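Local coordinates for protein putative ring-cleaving dioxygenase mhqO (Bacillus subtilis subsp. subtilis, PDB 3OAJ) that is a putative iron(II)-dependent ring-cleaving dioxygenase that may contribute to the breakdown of aromatic compounds, at residues I9-A14 with L264-T269; G242-R247 with A254-E259; E21-Y26 with L305-R310. All coordinates share one frame; numbering follows the deposited sequence.

Interaction 1: residues I9-A14 with L264-T269; sequences IHHITA and LFEIAT. With ZN (zinc ion), chain C; SO4 (sulfate ion), chain D.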
# COMPACT_ATOMS: atom_id res chain seq x y z
N ILE A 9 0.88 -0.01 -8.85
CA ILE A 9 1.32 -0.28 -7.49
C ILE A 9 1.30 -1.80 -7.20
O ILE A 9 0.34 -2.51 -7.57
CB ILE A 9 0.40 0.45 -6.49
CG1 ILE A 9 0.48 1.98 -6.68
CG2 ILE A 9 0.70 0.03 -5.04
CD1 ILE A 9 -0.66 2.75 -5.99
N HIS A 10 2.37 -2.27 -6.56
CA HIS A 10 2.46 -3.61 -6.01
C HIS A 10 1.91 -3.59 -4.58
O HIS A 10 0.96 -4.29 -4.27
CB HIS A 10 3.92 -4.11 -6.06
CG HIS A 10 4.10 -5.53 -5.64
ND1 HIS A 10 4.08 -5.93 -4.31
CD2 HIS A 10 4.33 -6.66 -6.36
CE1 HIS A 10 4.26 -7.23 -4.24
NE2 HIS A 10 4.44 -7.70 -5.46
N HIS A 11 2.52 -2.78 -3.72
CA HIS A 11 2.04 -2.62 -2.34
C HIS A 11 2.48 -1.26 -1.84
O HIS A 11 3.30 -0.59 -2.46
CB HIS A 11 2.57 -3.73 -1.41
CG HIS A 11 4.06 -3.74 -1.24
ND1 HIS A 11 4.89 -4.44 -2.08
CD2 HIS A 11 4.85 -3.18 -0.30
CE1 HIS A 11 6.14 -4.31 -1.67
NE2 HIS A 11 6.15 -3.54 -0.59
N ILE A 12 1.89 -0.85 -0.72
CA ILE A 12 2.30 0.33 0.01
C ILE A 12 2.56 -0.11 1.45
O ILE A 12 1.86 -0.95 2.00
CB ILE A 12 1.17 1.40 -0.05
CG1 ILE A 12 1.08 1.99 -1.46
CG2 ILE A 12 1.37 2.51 0.97
CD1 ILE A 12 -0.22 2.73 -1.75
N THR A 13 3.57 0.50 2.06
CA THR A 13 4.00 0.10 3.39
C THR A 13 4.01 1.31 4.32
O THR A 13 4.55 2.37 3.98
CB THR A 13 5.38 -0.58 3.34
OG1 THR A 13 5.24 -1.79 2.59
CG2 THR A 13 5.96 -0.86 4.76
N ALA A 14 3.39 1.12 5.48
CA ALA A 14 3.26 2.19 6.46
C ALA A 14 3.65 1.76 7.86
O ALA A 14 3.52 0.60 8.23
CB ALA A 14 1.82 2.69 6.47
N LEU A 264 10.39 7.48 -1.12
CA LEU A 264 11.04 6.19 -1.28
C LEU A 264 10.18 5.29 -2.17
O LEU A 264 9.03 4.99 -1.83
CB LEU A 264 11.32 5.55 0.08
CG LEU A 264 12.06 4.20 0.02
CD1 LEU A 264 13.40 4.34 -0.70
CD2 LEU A 264 12.25 3.61 1.43
N PHE A 265 10.75 4.89 -3.31
CA PHE A 265 10.08 3.99 -4.24
C PHE A 265 10.69 2.59 -4.13
O PHE A 265 11.85 2.42 -3.72
CB PHE A 265 10.29 4.48 -5.68
CG PHE A 265 9.28 5.53 -6.16
CD1 PHE A 265 8.48 6.25 -5.27
CD2 PHE A 265 9.19 5.82 -7.52
CE1 PHE A 265 7.59 7.20 -5.73
CE2 PHE A 265 8.28 6.78 -8.00
CZ PHE A 265 7.49 7.48 -7.10
N GLU A 266 9.93 1.60 -4.56
CA GLU A 266 10.40 0.23 -4.57
C GLU A 266 9.90 -0.39 -5.86
O GLU A 266 8.85 0.01 -6.36
CB GLU A 266 9.83 -0.51 -3.35
CG GLU A 266 10.03 -2.05 -3.34
CD GLU A 266 9.38 -2.71 -2.15
OE1 GLU A 266 8.77 -2.02 -1.32
OE2 GLU A 266 9.48 -3.95 -2.06
N ILE A 267 10.66 -1.32 -6.43
CA ILE A 267 10.13 -2.22 -7.46
C ILE A 267 10.09 -3.61 -6.83
O ILE A 267 11.11 -4.11 -6.36
CB ILE A 267 10.98 -2.24 -8.75
CG1 ILE A 267 11.31 -0.81 -9.25
CG2 ILE A 267 10.33 -3.16 -9.83
CD1 ILE A 267 10.13 0.01 -9.66
N ALA A 268 8.90 -4.21 -6.83
CA ALA A 268 8.66 -5.53 -6.26
C ALA A 268 8.10 -6.45 -7.32
O ALA A 268 7.23 -6.07 -8.11
CB ALA A 268 7.67 -5.43 -5.11
N THR A 269 8.59 -7.69 -7.32
CA THR A 269 8.12 -8.66 -8.28
C THR A 269 6.72 -9.16 -7.95
O THR A 269 6.40 -9.40 -6.77
CB THR A 269 9.06 -9.87 -8.35
OG1 THR A 269 9.15 -10.51 -7.07
CG2 THR A 269 10.45 -9.49 -8.85
ZN ZN C . 7.92 -2.68 0.12
S SO4 D . 8.70 -4.03 2.05
O1 SO4 D . 9.85 -3.18 2.34
O2 SO4 D . 8.63 -5.19 2.92
O3 SO4 D . 7.44 -3.29 2.13
O4 SO4 D . 8.89 -4.55 0.70
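His10 lays one face of its imidazole over the methyl of Ala268: CB of Ala268 stands 3.6 Å from the centroid of the His10 ring, close to the ring normal, a well-aligned CH-pi contact. The same ring's NE2 gives a weak, strongly bent hydrogen bond to Thr269 O (2.9 Å, 126° at the hydrogen). The other ring nitrogen, His10 ND1, accepts a straight bond from His11 ND1 at 2.8 Å; His10 ND1 lies in the plane of the His11 ring, whereas the donor comes in tilted from the plane of the His10 ring. With CG between the backbone N and the carbonyl carbon (chi1 63°), the end of the His11 ring comes nearer the other strand and brings NE2 to the zinc ion at 2.1 Å. Strands 9-16 and 264-269 are not direct neighbours; strand 215-223 lies between them in the sheet, and Ala220 on it faces both His10 and His11 in a classic beta bulge. His218 on this middle strand completes the facial triad of two histidines and one carboxylate known from extradiol dioxygenases, where iron(II) is the predicted ion. The extended Glu266 binds zinc through OE1 at 1.8 Å, its carboxylate 83° from the His11 ring plane. A sulfate, probably from the crystallisation liquor, fills further zinc positions through O3 and O4, and Thr13 OG1 donates to sulfate O3 at 2.7 Å.

Interaction 2: residues G242-R247 with A254-E259; sequences GVTPVR and AIYFRE. With SO4 (sulfate ion), chain D.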
# COMPACT_ATOMS: atom_id res chain seq x y z
N GLY A 242 20.27 6.27 -7.10
CA GLY A 242 20.83 5.14 -6.37
C GLY A 242 19.79 4.04 -6.19
O GLY A 242 18.65 4.33 -5.81
N VAL A 243 20.17 2.79 -6.42
CA VAL A 243 19.26 1.64 -6.27
C VAL A 243 19.93 0.54 -5.45
O VAL A 243 21.13 0.26 -5.63
CB VAL A 243 18.75 1.07 -7.66
CG1 VAL A 243 19.87 0.52 -8.49
CG2 VAL A 243 17.63 0.04 -7.48
N THR A 244 19.16 -0.07 -4.56
CA THR A 244 19.69 -1.14 -3.73
C THR A 244 19.92 -2.42 -4.53
O THR A 244 19.36 -2.58 -5.62
CB THR A 244 18.73 -1.50 -2.58
OG1 THR A 244 17.54 -2.09 -3.11
CG2 THR A 244 18.40 -0.31 -1.72
N PRO A 245 20.70 -3.36 -3.95
CA PRO A 245 20.67 -4.72 -4.46
C PRO A 245 19.28 -5.33 -4.33
O PRO A 245 18.43 -4.81 -3.58
CB PRO A 245 21.68 -5.46 -3.57
CG PRO A 245 22.52 -4.39 -2.97
CD PRO A 245 21.60 -3.23 -2.79
N VAL A 246 19.05 -6.41 -5.07
CA VAL A 246 17.83 -7.18 -4.91
C VAL A 246 17.84 -7.84 -3.54
O VAL A 246 18.84 -8.48 -3.16
CB VAL A 246 17.70 -8.29 -5.97
CG1 VAL A 246 16.45 -9.14 -5.72
CG2 VAL A 246 17.69 -7.70 -7.38
N ARG A 247 16.75 -7.67 -2.81
CA ARG A 247 16.53 -8.30 -1.52
C ARG A 247 15.36 -9.26 -1.60
O ARG A 247 14.28 -8.89 -2.06
CB ARG A 247 16.28 -7.22 -0.46
CG ARG A 247 17.55 -6.41 -0.18
CD ARG A 247 17.30 -5.13 0.60
NE ARG A 247 18.55 -4.38 0.69
CZ ARG A 247 18.65 -3.10 1.01
NH1 ARG A 247 17.56 -2.39 1.29
NH2 ARG A 247 19.84 -2.52 1.05
N ALA A 254 12.63 -7.45 -3.92
CA ALA A 254 12.53 -6.00 -3.83
C ALA A 254 13.83 -5.28 -4.19
O ALA A 254 14.90 -5.74 -3.83
CB ALA A 254 12.13 -5.59 -2.43
N ILE A 255 13.71 -4.16 -4.90
CA ILE A 255 14.76 -3.14 -4.97
C ILE A 255 14.15 -1.81 -4.58
O ILE A 255 12.95 -1.58 -4.78
CB ILE A 255 15.41 -3.03 -6.38
CG1 ILE A 255 14.36 -2.72 -7.46
CG2 ILE A 255 16.13 -4.34 -6.71
CD1 ILE A 255 14.95 -2.53 -8.86
N TYR A 256 14.98 -0.95 -4.01
CA TYR A 256 14.53 0.37 -3.51
C TYR A 256 15.36 1.50 -4.09
O TYR A 256 16.57 1.38 -4.26
CB TYR A 256 14.63 0.43 -1.97
CG TYR A 256 13.92 -0.70 -1.24
CD1 TYR A 256 12.61 -0.55 -0.77
CD2 TYR A 256 14.55 -1.94 -1.04
CE1 TYR A 256 11.96 -1.60 -0.10
CE2 TYR A 256 13.92 -2.98 -0.38
CZ TYR A 256 12.62 -2.81 0.08
OH TYR A 256 11.98 -3.85 0.74
N PHE A 257 14.70 2.63 -4.33
CA PHE A 257 15.41 3.86 -4.71
C PHE A 257 14.63 5.06 -4.25
O PHE A 257 13.40 5.11 -4.41
CB PHE A 257 15.70 3.91 -6.22
CG PHE A 257 14.48 4.01 -7.11
CD1 PHE A 257 13.71 2.89 -7.39
CD2 PHE A 257 14.15 5.23 -7.74
CE1 PHE A 257 12.60 2.97 -8.25
CE2 PHE A 257 13.05 5.32 -8.59
CZ PHE A 257 12.28 4.19 -8.85
N ARG A 258 15.34 6.02 -3.66
CA ARG A 258 14.71 7.28 -3.29
C ARG A 258 14.69 8.20 -4.49
O ARG A 258 15.73 8.43 -5.13
CB ARG A 258 15.41 7.95 -2.11
CG ARG A 258 14.51 9.03 -1.48
CD ARG A 258 14.90 9.37 -0.09
NE ARG A 258 14.79 8.25 0.84
CZ ARG A 258 13.73 7.98 1.60
NH1 ARG A 258 12.61 8.72 1.52
NH2 ARG A 258 13.78 6.96 2.45
N GLU A 259 13.50 8.70 -4.84
CA GLU A 259 13.42 9.54 -6.02
C GLU A 259 13.72 11.00 -5.66
O GLU A 259 13.98 11.31 -4.49
CB GLU A 259 12.13 9.29 -6.80
CG GLU A 259 10.82 9.57 -6.05
CD GLU A 259 10.46 11.04 -6.05
OE1 GLU A 259 10.19 11.56 -4.95
OE2 GLU A 259 10.49 11.68 -7.12
S SO4 D . 8.70 -4.03 2.05
O1 SO4 D . 9.85 -3.18 2.34
O2 SO4 D . 8.63 -5.19 2.92
O3 SO4 D . 7.44 -3.29 2.13
O4 SO4 D . 8.89 -4.55 0.70
O HOH W 1 18.17 5.62 -3.35
O HOH W 2 18.51 7.92 -5.41
O HOH W 3 18.70 2.93 -2.87
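Thr244 meets Tyr256 with both backbone and side chain: its N donates to Tyr256 O at 3.0 Å, while its hydroxyl OG1 accepts from Tyr256 N at 2.9 Å. A side-chain oxygen thus stands where a strand partner would offer a carbonyl. That same hydroxyl spends its proton on Pro245 O, which fixes its rotation. Regular pairing appears at Arg247 and Ala254, an antiparallel hydrogen-bonded pair in which Arg247 N to Ala254 O and Ala254 N to Arg247 O are both 2.9 Å. Val243 CG2 packs on Ile255 CB at 3.9 Å, and Val246 CG2 on Ile255 CG2, on the side of helix 226-238. The Arg247 guanidinium lies with one face over Thr244 CB, bringing NH1 to 3.8 Å from Tyr256 CD2. Tyr256 OH, also bonded to Arg249, donates to sulfate O1 at 2.7 Å, so this ring lines the metal pocket. At the Gly242 end the two segments part, and two waters bridge Gly242 to the backbone of Arg258. The pairing forms the edge of the sheet, with strand 264-269 flanking strand 253-258 on its inner side and helix 226-238 packed against Val243 and Val246.

Interaction 3: residues E21-Y26 with L305-R310; sequences ENTDFY and LPFEVR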
# COMPACT_ATOMS: atom_id res chain seq x y z
N GLU A 21 -5.34 -2.74 16.95
CA GLU A 21 -6.04 -1.56 16.42
C GLU A 21 -5.94 -1.50 14.90
O GLU A 21 -6.94 -1.27 14.20
CB GLU A 21 -5.45 -0.29 17.05
CG GLU A 21 -5.71 -0.17 18.53
CD GLU A 21 -5.00 1.02 19.16
OE1 GLU A 21 -4.45 1.87 18.42
OE2 GLU A 21 -5.01 1.10 20.41
N ASN A 22 -4.74 -1.74 14.38
CA ASN A 22 -4.50 -1.81 12.94
C ASN A 22 -5.39 -2.87 12.31
O ASN A 22 -6.11 -2.59 11.34
CB ASN A 22 -3.01 -2.12 12.73
CG ASN A 22 -2.63 -2.31 11.27
OD1 ASN A 22 -2.13 -3.36 10.89
ND2 ASN A 22 -2.83 -1.29 10.46
N THR A 23 -5.40 -4.06 12.88
CA THR A 23 -6.19 -5.15 12.32
C THR A 23 -7.69 -4.89 12.41
O THR A 23 -8.44 -5.20 11.46
CB THR A 23 -5.80 -6.50 13.00
OG1 THR A 23 -4.41 -6.75 12.78
CG2 THR A 23 -6.63 -7.66 12.47
N ASP A 24 -8.15 -4.38 13.55
CA ASP A 24 -9.57 -4.06 13.69
C ASP A 24 -10.01 -3.07 12.61
O ASP A 24 -11.15 -3.15 12.15
CB ASP A 24 -9.88 -3.50 15.08
CG ASP A 24 -9.89 -4.56 16.17
OD1 ASP A 24 -9.93 -5.77 15.86
OD2 ASP A 24 -9.85 -4.15 17.35
N PHE A 25 -9.13 -2.18 12.19
CA PHE A 25 -9.52 -1.26 11.12
C PHE A 25 -9.48 -1.92 9.73
O PHE A 25 -10.49 -1.94 9.01
CB PHE A 25 -8.68 0.02 11.13
CG PHE A 25 -9.29 1.11 10.29
CD1 PHE A 25 -10.36 1.86 10.77
CD2 PHE A 25 -8.79 1.40 9.01
CE1 PHE A 25 -10.94 2.84 10.00
CE2 PHE A 25 -9.37 2.40 8.23
CZ PHE A 25 -10.43 3.12 8.74
N TYR A 26 -8.32 -2.48 9.37
CA TYR A 26 -8.13 -2.99 8.01
C TYR A 26 -8.91 -4.26 7.71
O TYR A 26 -9.47 -4.38 6.61
CB TYR A 26 -6.63 -3.05 7.63
CG TYR A 26 -6.11 -1.64 7.43
CD1 TYR A 26 -6.16 -1.03 6.18
CD2 TYR A 26 -5.61 -0.90 8.51
CE1 TYR A 26 -5.76 0.26 5.99
CE2 TYR A 26 -5.20 0.41 8.34
CZ TYR A 26 -5.26 0.98 7.07
OH TYR A 26 -4.85 2.26 6.86
N LEU A 305 3.17 -8.88 20.46
CA LEU A 305 1.87 -8.68 21.10
C LEU A 305 0.83 -9.59 20.47
O LEU A 305 0.75 -9.65 19.25
CB LEU A 305 1.42 -7.21 20.98
CG LEU A 305 2.15 -6.18 21.84
CD1 LEU A 305 1.81 -4.76 21.39
CD2 LEU A 305 1.84 -6.36 23.33
N PRO A 306 0.02 -10.28 21.28
CA PRO A 306 -1.02 -11.09 20.66
C PRO A 306 -2.11 -10.21 20.06
O PRO A 306 -2.39 -9.10 20.54
CB PRO A 306 -1.57 -11.92 21.84
CG PRO A 306 -1.31 -11.07 23.03
CD PRO A 306 -0.00 -10.39 22.75
N PHE A 307 -2.73 -10.71 19.00
CA PHE A 307 -3.86 -10.04 18.38
C PHE A 307 -4.65 -11.05 17.58
O PHE A 307 -4.14 -12.10 17.22
CB PHE A 307 -3.40 -8.84 17.51
CG PHE A 307 -2.78 -9.23 16.19
CD1 PHE A 307 -3.56 -9.29 15.04
CD2 PHE A 307 -1.43 -9.51 16.10
CE1 PHE A 307 -3.00 -9.64 13.82
CE2 PHE A 307 -0.86 -9.87 14.88
CZ PHE A 307 -1.65 -9.95 13.74
N GLU A 308 -5.92 -10.74 17.33
CA GLU A 308 -6.73 -11.62 16.50
C GLU A 308 -7.49 -10.86 15.42
O GLU A 308 -7.89 -9.70 15.61
CB GLU A 308 -7.66 -12.50 17.35
CG GLU A 308 -8.92 -11.84 17.89
CD GLU A 308 -9.94 -12.84 18.44
OE1 GLU A 308 -11.07 -12.42 18.79
OE2 GLU A 308 -9.63 -14.05 18.51
N VAL A 309 -7.66 -11.51 14.28
CA VAL A 309 -8.50 -10.99 13.23
C VAL A 309 -9.91 -11.31 13.67
O VAL A 309 -10.26 -12.48 13.86
CB VAL A 309 -8.18 -11.67 11.88
CG1 VAL A 309 -9.18 -11.26 10.80
CG2 VAL A 309 -6.75 -11.34 11.45
N ARG A 310 -10.72 -10.27 13.87
CA ARG A 310 -12.07 -10.46 14.40
C ARG A 310 -13.10 -9.59 13.71
O ARG A 310 -12.82 -8.46 13.31
CB ARG A 310 -12.11 -10.23 15.92
CG ARG A 310 -11.53 -8.89 16.36
CD ARG A 310 -11.37 -8.79 17.86
NE ARG A 310 -10.83 -7.49 18.22
CZ ARG A 310 -10.53 -7.09 19.45
NH1 ARG A 310 -10.71 -7.89 20.49
NH2 ARG A 310 -10.05 -5.87 19.64
O HOH W 4 -10.18 -7.42 13.52
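The C-terminal tail, running on from helix 297-303, is fastened here to the flank of helix 19-29, and the polar part of the join is a side-on salt bridge between Asp24 and Arg310. Two nitrogens of the arginine serve two carboxylate oxygens. Arg310 NH2 donates to Asp24 OD2 at 2.9 Å, nearly straight at 174°, using the syn lone pair. Arg310 NE donates to Asp24 OD1 at 3.1 Å, on the syn side but somewhat out of the carboxylate plane. The two flat groups are nearly coplanar, 20° apart. The Arg310 side chain leaves its backbone with CG between N and the carbonyl carbon (chi1 53°), then runs extended from CG to NE so that the guanidinium meets the acid edge-on. A water lies 2.9 Å from Asp24 OD1 and accepts from Arg310 N, a second link. Asp24 OD1 also takes a weak bond from Gln20 of the same helix, and the paired guanidinium bonds probably help keep the acid ionised.

Helix 19-29 directly follows strand 9-16 of the first VOC module, while the tail has no regular structure of its own. One residue before Asp24, Thr23 faces the same tail with its apolar branch. Its CG2 sits 3.8 Å from Val309 CG2, and the two side chains cross at about a right angle. The other branch, OG1, is held by a hydrogen bond to Pro19 O in the preceding turn and lies 3.4 Å from Phe307 CE1. The Phe307 ring packs edge-to-face with Tyr47, at the start of strand 47-52; the Tyr47 hydroxyl is hydrogen-bonded to Leu305 O.

In the fold
Interactions 1 and 2 belong to one sheet and have centres 11 Å apart: strands 253-258 and 264-269 are neighbours, linked by backbone bonds such as Ile267 N to Ile255 O at 2.8 Å, and both contacts reach the sulfate on the zinc. Interaction 1 joins the two VOC modules at the metal, whereas interaction 2 finishes the edge of that sheet. Interaction 3 lies away from the metal site, its centre 23 Å from that of interaction 1 and 31 Å from that of interaction 2. Along the chain, interaction 2 is nested within both other loops, while 1 and 3 cross: after the strand with Glu266 the chain goes on to the tail, which comes back to the helix following the strand with His11.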